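PDB 1VGP: 373aa long hypothetical citrate synthase from Sulfolobus tokodaii, which belongs to the citrate synthase family, a largely alpha-helical protein that pairs with a second copy of itself to form a dimer. Local coordinates for residues S201-V204 and A205-A209; A341-M344 and E345-D349. One frame throughout, in Å; residues are numbered along the deposited sequence.

How the interactions relate
Following the chain from its N terminus, interaction 1 comes first, within helix 199-210, and interaction 2 follows at the C-terminal end of helix 327-346. The two are in series. Neither closes a long loop, because interaction 1 joins consecutive turns of one helix, and interaction 2 the last turn of another and the residues just after it; they neither nest nor cross. Their centres lie about 16 Å apart, yet their side chains meet. Ile343 CD1 packs 3.6 Å from Ser202 CB, and the CD1 atoms of Ile203 and Ile343 lie 4.2 Å apart. Helix 184-193 touches both. Both contacts also reach the second subunit, so this helical packing sits close to the dimer interface of a citrate synthase fold.

Interaction 1: S201-V204 and A205-A209; sequences SSIV and AGISA
Ser201 O accepts the backbone N-H of Ala205 at 3.0 Å, one of four successive i to i+4 bonds across this part of helix 199-210. The Ser201 hydroxyl turns elsewhere, to Asp198. Ser202 O takes Gly206 N in the same way. Ile203 O receives Ile207 N in a nearly straight bond, 176° at the hydrogen. The side chains follow one helical face: Ile203 CG2 meets Ile207 CD1 at 4.1 Å, the two chains crossing at a slant. Ile207 CG1 stands beside its own backbone N (chi1 -59°), which brings it 3.3 Å from Ile203 O. Trp339 and Phe124 pack against both isoleucines. Val204 O is gripped twice by Ser208, by N at 2.9 Å and by OG at 2.7 Å. The two donors come from opposite faces of the carbonyl plane, the hydroxyl 37° out of it. Val204 also packs on Val204 of the second subunit. Ser208 OG thus spends its proton on its own helix, a way for a buried serine to satisfy its hydroxyl within a helix that lies against the other subunit.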
# COMPACT_ATOMS: atom_id res chain seq x y z
N SER A 201 -4.01 -2.86 -6.37
CA SER A 201 -3.70 -2.77 -4.96
C SER A 201 -2.19 -2.57 -4.78
O SER A 201 -1.74 -1.67 -4.07
CB SER A 201 -4.16 -4.04 -4.25
OG SER A 201 -5.57 -4.11 -4.18
N SER A 202 -1.41 -3.42 -5.44
CA SER A 202 0.04 -3.42 -5.28
C SER A 202 0.62 -2.07 -5.66
O SER A 202 1.49 -1.53 -4.96
CB SER A 202 0.66 -4.50 -6.16
OG SER A 202 0.18 -5.78 -5.79
N ILE A 203 0.16 -1.54 -6.79
CA ILE A 203 0.62 -0.26 -7.32
C ILE A 203 0.20 0.91 -6.44
O ILE A 203 0.95 1.89 -6.32
CB ILE A 203 0.09 -0.04 -8.75
CG1 ILE A 203 0.53 -1.20 -9.65
CG2 ILE A 203 0.58 1.29 -9.29
CD1 ILE A 203 2.00 -1.54 -9.55
N VAL A 204 -0.98 0.82 -5.84
CA VAL A 204 -1.42 1.81 -4.85
C VAL A 204 -0.44 1.86 -3.68
O VAL A 204 -0.11 2.94 -3.17
CB VAL A 204 -2.85 1.49 -4.31
CG1 VAL A 204 -3.16 2.37 -3.11
CG2 VAL A 204 -3.88 1.71 -5.40
N ALA A 205 0.01 0.68 -3.24
CA ALA A 205 0.99 0.60 -2.16
C ALA A 205 2.33 1.20 -2.61
O ALA A 205 2.98 1.90 -1.85
CB ALA A 205 1.18 -0.86 -1.76
N GLY A 206 2.72 0.92 -3.85
CA GLY A 206 3.93 1.51 -4.40
C GLY A 206 3.93 3.03 -4.35
O GLY A 206 4.86 3.65 -3.82
N ILE A 207 2.89 3.64 -4.91
CA ILE A 207 2.71 5.09 -4.85
C ILE A 207 2.67 5.60 -3.41
O ILE A 207 3.28 6.62 -3.09
CB ILE A 207 1.40 5.51 -5.56
CG1 ILE A 207 1.44 5.06 -7.02
CG2 ILE A 207 1.22 7.02 -5.47
CD1 ILE A 207 0.08 4.96 -7.65
N SER A 208 1.95 4.88 -2.55
CA SER A 208 1.77 5.30 -1.16
C SER A 208 3.11 5.40 -0.44
O SER A 208 3.28 6.24 0.44
CB SER A 208 0.87 4.30 -0.42
OG SER A 208 -0.45 4.35 -0.90
N ALA A 209 4.04 4.53 -0.81
CA ALA A 209 5.37 4.56 -0.21
C ALA A 209 6.24 5.60 -0.90
O ALA A 209 6.97 6.34 -0.24
CB ALA A 209 6.02 3.18 -0.28

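Interaction 2: A341-M344 and E345-D349; sequences AHIM and EYIKD
Ala341 O and Glu345 N, 2.8 Å apart, form one of the last alpha-helical bonds at the C-terminal end of helix 327-346. Two more backbone bonds follow: Tyr346 N to His342 O, and Ile347 N to Ile343 O at 3.0 Å. Ile347 is the first residue to leave helical backbone angles. Among the polar side chains, His342 and Glu345 run side by side, pointing the same way. Their ring and carboxylate planes are 76° apart, and His342 ND1 stays 4.0 Å from Glu345 OE1. Each has its main partner elsewhere. His342 NE2 bonds to Asp179, while Glu345 OE1 makes a salt bridge with Lys13, which also bonds weakly to His342 ND1. Lys13 NZ is thus a partner of both side chains. The ring of Tyr346 makes a cation-pi contact with Lys5 of the second subunit, and its hydroxyl bonds to Lys351 O. Apolar contact is slight: Ile343 CG2 and Ile347 CD1 are 4.4 Å apart. With CG1 between its own backbone N and carbonyl carbon (chi1 62°), Ile347 places that atom beside Ile343 O. Lys348 folds back, and its NZ makes a weak bond of 3.3 Å to Glu345 O.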
# COMPACT_ATOMS: atom_id res chain seq x y z
N ALA A 341 7.22 -5.13 -13.20
CA ALA A 341 8.25 -6.11 -13.52
C ALA A 341 8.61 -6.96 -12.31
O ALA A 341 8.65 -8.18 -12.39
CB ALA A 341 9.50 -5.40 -14.06
N HIS A 342 8.90 -6.30 -11.20
CA HIS A 342 9.33 -6.99 -9.99
C HIS A 342 8.25 -7.93 -9.48
O HIS A 342 8.56 -9.05 -9.07
CB HIS A 342 9.72 -5.98 -8.91
CG HIS A 342 11.11 -5.47 -9.06
ND1 HIS A 342 12.21 -6.22 -8.71
CD2 HIS A 342 11.59 -4.32 -9.60
CE1 HIS A 342 13.31 -5.57 -9.04
NE2 HIS A 342 12.97 -4.41 -9.58
N ILE A 343 7.00 -7.46 -9.50
CA ILE A 343 5.86 -8.26 -9.11
C ILE A 343 5.75 -9.50 -10.00
O ILE A 343 5.58 -10.63 -9.51
CB ILE A 343 4.56 -7.43 -9.21
CG1 ILE A 343 4.56 -6.35 -8.12
CG2 ILE A 343 3.34 -8.32 -9.09
CD1 ILE A 343 3.46 -5.31 -8.27
N MET A 344 5.87 -9.29 -11.31
CA MET A 344 5.88 -10.40 -12.26
C MET A 344 6.98 -11.39 -11.88
O MET A 344 6.74 -12.60 -11.82
CB MET A 344 6.12 -9.88 -13.68
CG MET A 344 4.85 -9.66 -14.48
SD MET A 344 5.09 -8.60 -15.94
CE MET A 344 5.75 -9.74 -17.10
N GLU A 345 8.17 -10.87 -11.60
CA GLU A 345 9.31 -11.70 -11.28
C GLU A 345 9.15 -12.39 -9.92
O GLU A 345 9.50 -13.56 -9.77
CB GLU A 345 10.58 -10.85 -11.26
CG GLU A 345 11.84 -11.63 -10.97
CD GLU A 345 13.07 -10.76 -10.96
OE1 GLU A 345 13.18 -9.89 -10.06
OE2 GLU A 345 13.94 -10.93 -11.85
N TYR A 346 8.61 -11.67 -8.95
CA TYR A 346 8.51 -12.19 -7.59
C TYR A 346 7.51 -13.33 -7.49
O TYR A 346 7.70 -14.28 -6.73
CB TYR A 346 8.11 -11.07 -6.62
CG TYR A 346 8.15 -11.50 -5.18
CD1 TYR A 346 9.33 -11.41 -4.44
CD2 TYR A 346 7.01 -12.03 -4.56
CE1 TYR A 346 9.38 -11.84 -3.12
CE2 TYR A 346 7.06 -12.48 -3.24
CZ TYR A 346 8.25 -12.38 -2.53
OH TYR A 346 8.32 -12.84 -1.22
N ILE A 347 6.42 -13.24 -8.26
CA ILE A 347 5.34 -14.21 -8.08
C ILE A 347 5.44 -15.47 -8.96
O ILE A 347 4.52 -16.27 -8.98
CB ILE A 347 3.93 -13.57 -8.32
CG1 ILE A 347 3.81 -13.06 -9.76
CG2 ILE A 347 3.70 -12.46 -7.33
CD1 ILE A 347 2.43 -12.53 -10.08
N LYS A 348 6.55 -15.65 -9.67
CA LYS A 348 6.75 -16.92 -10.32
C LYS A 348 6.92 -17.98 -9.23
O LYS A 348 6.30 -19.03 -9.28
CB LYS A 348 7.97 -16.87 -11.27
CG LYS A 348 7.61 -16.24 -12.62
CD LYS A 348 8.65 -16.46 -13.72
CE LYS A 348 9.67 -15.32 -13.77
NZ LYS A 348 10.43 -15.18 -12.48
N ASP A 349 7.71 -17.66 -8.21
CA ASP A 349 7.80 -18.48 -6.99
C ASP A 349 7.27 -17.70 -5.82
O ASP A 349 8.05 -17.29 -4.97
CB ASP A 349 9.26 -18.80 -6.67
CG ASP A 349 9.60 -20.23 -6.86
OD1 ASP A 349 9.76 -20.61 -8.04
OD2 ASP A 349 9.70 -20.96 -5.86